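Local coordinates for glyoxylate-induced Protein (Pseudomonas aeruginosa, PDB 1SQ4) that is of unproven function but, as a two-domain cupin, probably belongs with the ureidoglycine aminohydrolases, at residues Ala90-Phe95 against Phe138-Lys143; Ala31-Gly36 against Gly237-Leu242. One frame throughout, in Å; residues are numbered along the deposited sequence.

Overall arrangement
Both contacts pair antiparallel strands within the bicupin fold, in different barrels. Contact 1 joins two long strands of the N-terminal cupin domain and is buried throughout; contact 2 brings the early strand 30-33 onto strand 239-244 of the C-terminal cupin, so that residues from the start of the chain extend the second barrel's sheet. The centres of contact 1 and contact 2 lie about 18 Å apart, and the two do not touch. In contact 1 the backbone ladder carries aromatic and aliphatic side chains on its faces, with charged groups concentrated at the Glu91-Lys143 end. Contact 2 has a shorter apolar ladder and passes into a loop and a 3-10 segment, where a carboxylate takes over from the backbone carbonyls and a partly exposed lysine marks the edge.

Contact 1: Ala90-Phe95 against Phe138-Lys143; sequences AEAVLF and FHWIRK
Two neighbouring antiparallel strands of the N-terminal cupin barrel meet where Ala90-Phe95 runs alongside Phe138-Lys143, their axes 4.7 Å apart. At one end Phe95 and His139 exchange two backbone bonds, and at the other Glu91 N gives a nearly straight one to Lys143 O (2.8 Å, 173° at the hydrogen). Between them Ile141 N reaches Val93 O at 3.1 Å in the carbonyl plane, while the return bond from Val93 N to Ile141 O is weak.

On the face bearing Ala92, Leu94 and Trp140, the indole lies with CG anti to its backbone N (chi1 -176°), which brings its pyrrole edge to the opposite strand. Ala92 CB sits in the ring plane, 3.4 Å from Trp140 NE1, and Leu94 CD1 reaches Trp140 CD1 obliquely at 3.6 Å. Leu94 also lies beside Phe138, its CG 3.8 Å from Phe138 CD2. Within 138-143, Arg142 CD rests over one face of the indole, toward its rim, and the guanidinium continues to a salt bridge with Glu85.

The other face carries Glu91 and Lys143 side by side; Glu91 OE1 stays 4.3 Å from Lys143 NZ, beyond salt-bridge range. The ammonium instead pairs with Asp190, whose carboxylate also lies close to Glu91, so the lysine probably eases the crowding of two acids. His139 ND1 is hydrogen-bonded to Gln70.

Strand 69-76 flanks 138-143 and strand 116-120 flanks 90-95, placing this pair inside the sheet. Val93 and Ile141 pack on strand 191-198 of the C-terminal cupin, whereas Trp140 meets His269 of a second subunit with the ring planes nearly perpendicular.

Contact 2: Ala31-Gly36 against Gly237-Leu242; sequences AVIPKG and GDFMWL
Ala31-Ile33 pairs antiparallel with Phe239-Trp241, adding a strand from the start of the chain to the sheet of the C-terminal cupin. This is the tight part. Four backbone bonds link Ala31 with Trp241 and Ile33 with Phe239; Ile33 N meets Phe239 O almost head-on at 2.7 Å, and Trp241 N reaches Ala31 O at 2.8 Å. Ile33 and Phe239 lie side by side on one face. With its CG anti to the backbone N (chi1 -179°), the phenyl ring presents an edge to the isoleucine, whose CD1 comes near the ring plane, 3.7 Å from Phe239 CD2. Both side chains also pack on Ile57 of strand 52-57, and Ile33 touches Phe245 of a second subunit.

From Pro34 onward the strand gives way to a loop and then to a 3-10 segment that begins at the partly exposed Lys35. Here Asp238 OD1 accepts a hydrogen bond from Lys35 N (2.9 Å), met nearly head-on to its C-O bond but bent at the hydrogen (138°). The lysine chain crosses the carboxylate, CG 3.7 Å from Asp238 OD1, and carries its ammonium on to a long, weak ion pair with Glu235.

Asp238 OD2 is held by a salt bridge to Arg23 and a hydrogen bond from Glu235 N. Bonds to both oxygens probably hold the carboxylate in one orientation and would stabilise its negative charge where strand 30-33 ends beside the start of strand 239-244.

Contact 1: Ala90-Phe95 against Phe138-Lys143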
ATOM      1  N   ALA A  90      29.111 -25.819 -17.192  1.00 10.17           N
ATOM      2  CA  ALA A  90      27.892 -25.298 -17.778  1.00  8.49           C
ATOM      3  C   ALA A  90      27.229 -26.254 -18.770  1.00  7.82           C
ATOM      4  O   ALA A  90      27.867 -26.765 -19.693  1.00  6.87           O
ATOM      5  CB  ALA A  90      28.178 -23.968 -18.464  1.00  8.42           C
ATOM      6  N   GLU A  91      25.944 -26.510 -18.562  1.00  7.80           N
ATOM      7  CA  GLU A  91      25.188 -27.354 -19.477  1.00  7.63           C
ATOM      8  C   GLU A  91      24.318 -26.342 -20.215  1.00  7.21           C
ATOM      9  O   GLU A  91      24.136 -25.224 -19.732  1.00  8.58           O
ATOM     10  CB  GLU A  91      24.334 -28.364 -18.710  1.00  5.71           C
ATOM     11  CG  GLU A  91      23.288 -27.743 -17.813  1.00  8.53           C
ATOM     12  CD  GLU A  91      22.515 -28.776 -17.004  1.00 10.38           C
ATOM     13  OE1 GLU A  91      22.682 -28.797 -15.768  1.00 10.14           O
ATOM     14  OE2 GLU A  91      21.736 -29.564 -17.601  1.00 11.09           O
ATOM     15  N   ALA A  92      23.792 -26.707 -21.378  1.00  6.19           N
ATOM     16  CA  ALA A  92      22.972 -25.766 -22.129  1.00  7.31           C
ATOM     17  C   ALA A  92      21.842 -26.372 -22.960  1.00  7.46           C
ATOM     18  O   ALA A  92      21.728 -27.590 -23.128  1.00  6.93           O
ATOM     19  CB  ALA A  92      23.866 -24.917 -23.044  1.00  4.50           C
ATOM     20  N   VAL A  93      21.005 -25.478 -23.466  1.00  7.02           N
ATOM     21  CA  VAL A  93      19.903 -25.825 -24.332  1.00  7.11           C
ATOM     22  C   VAL A  93      19.811 -24.685 -25.342  1.00  7.95           C
ATOM     23  O   VAL A  93      19.668 -23.515 -24.969  1.00 10.05           O
ATOM     24  CB  VAL A  93      18.574 -25.937 -23.570  1.00  6.42           C
ATOM     25  CG1 VAL A  93      17.437 -26.136 -24.552  1.00  4.16           C
ATOM     26  CG2 VAL A  93      18.628 -27.098 -22.595  1.00  6.69           C
ATOM     27  N   LEU A  94      19.929 -25.025 -26.618  1.00  7.18           N
ATOM     28  CA  LEU A  94      19.848 -24.038 -27.686  1.00  6.79           C
ATOM     29  C   LEU A  94      18.499 -24.195 -28.360  1.00  7.11           C
ATOM     30  O   LEU A  94      18.078 -25.307 -28.696  1.00  6.54           O
ATOM     31  CB  LEU A  94      20.980 -24.253 -28.702  1.00  5.90           C
ATOM     32  CG  LEU A  94      22.244 -23.382 -28.657  1.00  5.69           C
ATOM     33  CD1 LEU A  94      22.768 -23.235 -27.250  1.00  3.72           C
ATOM     34  CD2 LEU A  94      23.298 -23.999 -29.557  1.00  4.65           C
ATOM     35  N   PHE A  95      17.818 -23.076 -28.554  1.00  7.92           N
ATOM     36  CA  PHE A  95      16.510 -23.093 -29.178  1.00  8.87           C
ATOM     37  C   PHE A  95      16.397 -21.978 -30.196  1.00 10.30           C
ATOM     38  O   PHE A  95      16.176 -20.819 -29.837  1.00 12.16           O
ATOM     39  CB  PHE A  95      15.429 -22.914 -28.118  1.00  7.68           C
ATOM     40  CG  PHE A  95      14.044 -22.955 -28.668  1.00  8.02           C
ATOM     41  CD1 PHE A  95      13.529 -24.140 -29.179  1.00  5.93           C
ATOM     42  CD2 PHE A  95      13.270 -21.802 -28.722  1.00  7.68           C
ATOM     43  CE1 PHE A  95      12.263 -24.173 -29.729  1.00  8.28           C
ATOM     44  CE2 PHE A  95      11.996 -21.830 -29.273  1.00  7.58           C
ATOM     45  CZ  PHE A  95      11.490 -23.014 -29.783  1.00  7.29           C
ATOM     46  N   PHE A 138      18.614 -17.218 -31.599  1.00  6.54           N
ATOM     47  CA  PHE A 138      18.303 -18.356 -30.746  1.00  6.45           C
ATOM     48  C   PHE A 138      18.416 -18.042 -29.266  1.00  5.79           C
ATOM     49  O   PHE A 138      19.023 -17.051 -28.876  1.00  6.39           O
ATOM     50  CB  PHE A 138      19.222 -19.542 -31.064  1.00  3.71           C
ATOM     51  CG  PHE A 138      20.685 -19.274 -30.798  1.00  2.07           C
ATOM     52  CD1 PHE A 138      21.442 -18.529 -31.694  1.00  1.36           C
ATOM     53  CD2 PHE A 138      21.321 -19.838 -29.694  1.00  1.91           C
ATOM     54  CE1 PHE A 138      22.796 -18.343 -31.490  1.00  1.00           C
ATOM     55  CE2 PHE A 138      22.677 -19.655 -29.481  1.00  1.00           C
ATOM     56  CZ  PHE A 138      23.415 -18.918 -30.382  1.00  1.00           C
ATOM     57  N   HIS A 139      17.830 -18.918 -28.455  1.00  5.44           N
ATOM     58  CA  HIS A 139      17.859 -18.787 -27.009  1.00  4.91           C
ATOM     59  C   HIS A 139      18.935 -19.709 -26.474  1.00  4.83           C
ATOM     60  O   HIS A 139      19.088 -20.827 -26.952  1.00  6.80           O
ATOM     61  CB  HIS A 139      16.510 -19.175 -26.390  1.00  2.39           C
ATOM     62  CG  HIS A 139      15.448 -18.133 -26.536  1.00  2.22           C
ATOM     63  ND1 HIS A 139      14.796 -17.578 -25.458  1.00  1.00           N
ATOM     64  CD2 HIS A 139      14.910 -17.552 -27.638  1.00  1.78           C
ATOM     65  CE1 HIS A 139      13.904 -16.704 -25.885  1.00  2.42           C
ATOM     66  NE2 HIS A 139      13.954 -16.669 -27.206  1.00  3.29           N
ATOM     67  N   TRP A 140      19.678 -19.241 -25.480  1.00  4.14           N
ATOM     68  CA  TRP A 140      20.739 -20.037 -24.890  1.00  2.97           C
ATOM     69  C   TRP A 140      20.532 -20.069 -23.375  1.00  4.66           C
ATOM     70  O   TRP A 140      20.757 -19.087 -22.672  1.00  6.52           O
ATOM     71  CB  TRP A 140      22.090 -19.421 -25.264  1.00  3.53           C
ATOM     72  CG  TRP A 140      23.326 -20.168 -24.806  1.00  3.00           C
ATOM     73  CD1 TRP A 140      23.377 -21.385 -24.197  1.00  4.02           C
ATOM     74  CD2 TRP A 140      24.680 -19.692 -24.859  1.00  2.43           C
ATOM     75  NE1 TRP A 140      24.680 -21.693 -23.854  1.00  4.20           N
ATOM     76  CE2 TRP A 140      25.499 -20.664 -24.249  1.00  1.77           C
ATOM     77  CE3 TRP A 140      25.284 -18.523 -25.359  1.00  1.96           C
ATOM     78  CZ2 TRP A 140      26.879 -20.518 -24.122  1.00  1.54           C
ATOM     79  CZ3 TRP A 140      26.666 -18.378 -25.230  1.00  1.00           C
ATOM     80  CH2 TRP A 140      27.440 -19.370 -24.615  1.00  1.00           C
ATOM     81  N   ILE A 141      20.091 -21.214 -22.877  1.00  4.26           N
ATOM     82  CA  ILE A 141      19.841 -21.373 -21.463  1.00  3.04           C
ATOM     83  C   ILE A 141      20.981 -22.144 -20.793  1.00  3.81           C
ATOM     84  O   ILE A 141      21.298 -23.267 -21.189  1.00  3.48           O
ATOM     85  CB  ILE A 141      18.506 -22.092 -21.277  1.00  1.45           C
ATOM     86  CG1 ILE A 141      17.413 -21.299 -21.983  1.00  2.25           C
ATOM     87  CG2 ILE A 141      18.189 -22.223 -19.816  1.00  1.00           C
ATOM     88  CD1 ILE A 141      16.103 -22.024 -22.124  1.00  4.62           C
ATOM     89  N   ARG A 142      21.588 -21.538 -19.774  1.00  5.19           N
ATOM     90  CA  ARG A 142      22.714 -22.156 -19.071  1.00  6.21           C
ATOM     91  C   ARG A 142      22.480 -22.477 -17.608  1.00  5.85           C
ATOM     92  O   ARG A 142      21.693 -21.816 -16.929  1.00  8.15           O
ATOM     93  CB  ARG A 142      23.960 -21.260 -19.168  1.00  6.67           C
ATOM     94  CG  ARG A 142      24.503 -21.099 -20.586  1.00  6.34           C
ATOM     95  CD  ARG A 142      25.513 -19.967 -20.712  1.00  6.09           C
ATOM     96  NE  ARG A 142      26.848 -20.269 -20.190  1.00  5.26           N
ATOM     97  CZ  ARG A 142      27.307 -19.855 -19.016  1.00  5.15           C
ATOM     98  NH1 ARG A 142      26.534 -19.122 -18.223  1.00  6.70           N
ATOM     99  NH2 ARG A 142      28.548 -20.145 -18.647  1.00  3.63           N
ATOM    100  N   LYS A 143      23.186 -23.496 -17.128  1.00  3.99           N
ATOM    101  CA  LYS A 143      23.103 -23.910 -15.736  1.00  3.70           C
ATOM    102  C   LYS A 143      24.260 -24.817 -15.388  1.00  4.24           C
ATOM    103  O   LYS A 143      24.725 -25.592 -16.218  1.00  5.12           O
ATOM    104  CB  LYS A 143      21.812 -24.676 -15.452  1.00  3.52           C
ATOM    105  CG  LYS A 143      21.731 -25.279 -14.043  1.00  1.00           C
ATOM    106  CD  LYS A 143      20.600 -26.296 -13.981  1.00  1.00           C
ATOM    107  CE  LYS A 143      20.333 -26.869 -12.583  1.00  1.00           C
ATOM    108  NZ  LYS A 143      21.521 -27.382 -11.853  1.00  1.00           N
TER

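Contact 2: Ala31-Gly36 against Gly237-Leu242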
ATOM      1  N   ALA A  31       8.059 -11.417 -11.260  1.00 11.66           N
ATOM      2  CA  ALA A  31       8.604 -10.318 -12.047  1.00 12.23           C
ATOM      3  C   ALA A  31       8.185 -10.501 -13.501  1.00 11.07           C
ATOM      4  O   ALA A  31       8.356 -11.579 -14.062  1.00 12.36           O
ATOM      5  CB  ALA A  31      10.118 -10.315 -11.950  1.00 11.88           C
ATOM      6  N   VAL A  32       7.615  -9.458 -14.097  1.00  9.90           N
ATOM      7  CA  VAL A  32       7.217  -9.508 -15.497  1.00 10.02           C
ATOM      8  C   VAL A  32       8.105  -8.558 -16.259  1.00 10.60           C
ATOM      9  O   VAL A  32       8.241  -7.398 -15.880  1.00 11.87           O
ATOM     10  CB  VAL A  32       5.786  -9.015 -15.745  1.00  9.63           C
ATOM     11  CG1 VAL A  32       5.446  -9.213 -17.203  1.00  8.04           C
ATOM     12  CG2 VAL A  32       4.795  -9.727 -14.851  1.00  9.16           C
ATOM     13  N   ILE A  33       8.704  -9.043 -17.337  1.00 12.26           N
ATOM     14  CA  ILE A  33       9.579  -8.210 -18.158  1.00 12.56           C
ATOM     15  C   ILE A  33       9.081  -8.175 -19.603  1.00 12.26           C
ATOM     16  O   ILE A  33       9.133  -9.182 -20.318  1.00 10.11           O
ATOM     17  CB  ILE A  33      11.005  -8.748 -18.166  1.00 11.96           C
ATOM     18  CG1 ILE A  33      11.422  -9.104 -16.750  1.00 12.84           C
ATOM     19  CG2 ILE A  33      11.954  -7.693 -18.735  1.00 13.60           C
ATOM     20  CD1 ILE A  33      12.726  -9.828 -16.741  1.00 15.82           C
ATOM     21  N   PRO A  34       8.584  -7.012 -20.047  1.00 12.57           N
ATOM     22  CA  PRO A  34       8.062  -6.790 -21.398  1.00 13.13           C
ATOM     23  C   PRO A  34       9.112  -6.925 -22.473  1.00 12.87           C
ATOM     24  O   PRO A  34      10.302  -6.735 -22.225  1.00 13.37           O
ATOM     25  CB  PRO A  34       7.539  -5.362 -21.339  1.00 13.42           C
ATOM     26  CG  PRO A  34       7.137  -5.222 -19.938  1.00 15.45           C
ATOM     27  CD  PRO A  34       8.295  -5.850 -19.200  1.00 13.17           C
ATOM     28  N   LYS A  35       8.657  -7.224 -23.679  1.00 11.66           N
ATOM     29  CA  LYS A  35       9.567  -7.364 -24.797  1.00 11.72           C
ATOM     30  C   LYS A  35      10.249  -6.040 -25.137  1.00 11.76           C
ATOM     31  O   LYS A  35      11.325  -6.041 -25.718  1.00 11.37           O
ATOM     32  CB  LYS A  35       8.817  -7.904 -26.017  1.00 11.23           C
ATOM     33  CG  LYS A  35       7.623  -7.077 -26.429  1.00  9.66           C
ATOM     34  CD  LYS A  35       6.775  -7.870 -27.382  1.00  9.30           C
ATOM     35  CE  LYS A  35       6.746  -7.225 -28.731  1.00  9.11           C
ATOM     36  NZ  LYS A  35       6.093  -5.910 -28.597  1.00 10.43           N
ATOM     37  N   GLY A  36       9.630  -4.922 -24.757  1.00 11.86           N
ATOM     38  CA  GLY A  36      10.185  -3.607 -25.051  1.00 11.46           C
ATOM     39  C   GLY A  36      11.510  -3.273 -24.387  1.00 12.73           C
ATOM     40  O   GLY A  36      12.078  -2.203 -24.595  1.00 12.24           O
ATOM     41  N   GLY A 237       7.273 -12.607 -26.454  1.00  4.60           N
ATOM     42  CA  GLY A 237       8.421 -11.767 -26.188  1.00  5.28           C
ATOM     43  C   GLY A 237       8.520 -11.374 -24.725  1.00  6.30           C
ATOM     44  O   GLY A 237       9.578 -10.964 -24.249  1.00  6.85           O
ATOM     45  N   ASP A 238       7.412 -11.489 -24.005  1.00  7.04           N
ATOM     46  CA  ASP A 238       7.420 -11.145 -22.598  1.00  7.13           C
ATOM     47  C   ASP A 238       7.983 -12.307 -21.806  1.00  5.21           C
ATOM     48  O   ASP A 238       7.847 -13.463 -22.201  1.00  6.23           O
ATOM     49  CB  ASP A 238       6.009 -10.803 -22.104  1.00  8.18           C
ATOM     50  CG  ASP A 238       5.445  -9.547 -22.761  1.00  9.82           C
ATOM     51  OD1 ASP A 238       6.211  -8.817 -23.431  1.00 10.39           O
ATOM     52  OD2 ASP A 238       4.231  -9.284 -22.598  1.00 11.58           O
ATOM     53  N   PHE A 239       8.631 -11.974 -20.696  1.00  4.19           N
ATOM     54  CA  PHE A 239       9.240 -12.954 -19.818  1.00  2.78           C
ATOM     55  C   PHE A 239       8.666 -12.805 -18.407  1.00  3.28           C
ATOM     56  O   PHE A 239       8.536 -11.689 -17.899  1.00  2.21           O
ATOM     57  CB  PHE A 239      10.757 -12.739 -19.778  1.00  1.50           C
ATOM     58  CG  PHE A 239      11.477 -13.716 -18.903  1.00  1.00           C
ATOM     59  CD1 PHE A 239      11.579 -15.047 -19.274  1.00  1.00           C
ATOM     60  CD2 PHE A 239      11.993 -13.324 -17.676  1.00  1.00           C
ATOM     61  CE1 PHE A 239      12.173 -15.974 -18.446  1.00  1.00           C
ATOM     62  CE2 PHE A 239      12.592 -14.251 -16.837  1.00  1.95           C
ATOM     63  CZ  PHE A 239      12.678 -15.582 -17.224  1.00  1.99           C
HETATM   64  N   MSE A 240       8.311 -13.929 -17.787  1.00  5.14           N
HETATM   65  CA  MSE A 240       7.776 -13.927 -16.427  1.00  7.18           C
HETATM   66  C   MSE A 240       8.667 -14.786 -15.560  1.00  5.99           C
HETATM   67  O   MSE A 240       9.027 -15.892 -15.952  1.00  7.68           O
HETATM   68  CB  MSE A 240       6.358 -14.509 -16.385  1.00 12.03           C
HETATM   69  CG  MSE A 240       5.331 -13.794 -17.253  1.00 16.13           C
HETATM   70 SE   MSE A 240       3.639 -14.754 -17.322  1.00 25.46          SE
HETATM   71  CE  MSE A 240       4.178 -16.332 -18.267  1.00 18.42           C
ATOM     72  N   TRP A 241       9.023 -14.281 -14.387  1.00  5.86           N
ATOM     73  CA  TRP A 241       9.855 -15.033 -13.461  1.00  6.67           C
ATOM     74  C   TRP A 241       9.083 -15.316 -12.193  1.00  7.07           C
ATOM     75  O   TRP A 241       8.567 -14.394 -11.566  1.00  7.87           O
ATOM     76  CB  TRP A 241      11.118 -14.260 -13.105  1.00  8.44           C
ATOM     77  CG  TRP A 241      11.909 -14.946 -12.045  1.00  9.03           C
ATOM     78  CD1 TRP A 241      11.944 -14.641 -10.727  1.00  9.03           C
ATOM     79  CD2 TRP A 241      12.712 -16.121 -12.209  1.00  9.26           C
ATOM     80  NE1 TRP A 241      12.719 -15.551 -10.048  1.00  9.93           N
ATOM     81  CE2 TRP A 241      13.206 -16.469 -10.936  1.00  8.09           C
ATOM     82  CE3 TRP A 241      13.066 -16.907 -13.311  1.00  7.42           C
ATOM     83  CZ2 TRP A 241      14.022 -17.573 -10.730  1.00  6.28           C
ATOM     84  CZ3 TRP A 241      13.875 -18.004 -13.111  1.00  5.46           C
ATOM     85  CH2 TRP A 241      14.352 -18.324 -11.830  1.00  7.97           C
ATOM     86  N   LEU A 242       9.019 -16.590 -11.813  1.00  8.43           N
ATOM     87  CA  LEU A 242       8.306 -17.013 -10.609  1.00  7.09           C
ATOM     88  C   LEU A 242       9.243 -17.430  -9.476  1.00  8.88           C
ATOM     89  O   LEU A 242      10.190 -18.180  -9.697  1.00  8.67           O
ATOM     90  CB  LEU A 242       7.360 -18.156 -10.945  1.00  6.60           C
ATOM     91  CG  LEU A 242       6.091 -17.702 -11.665  1.00  6.93           C
ATOM     92  CD1 LEU A 242       6.104 -18.104 -13.119  1.00  4.00           C
ATOM     93  CD2 LEU A 242       4.897 -18.330 -10.950  1.00  9.12           C
TER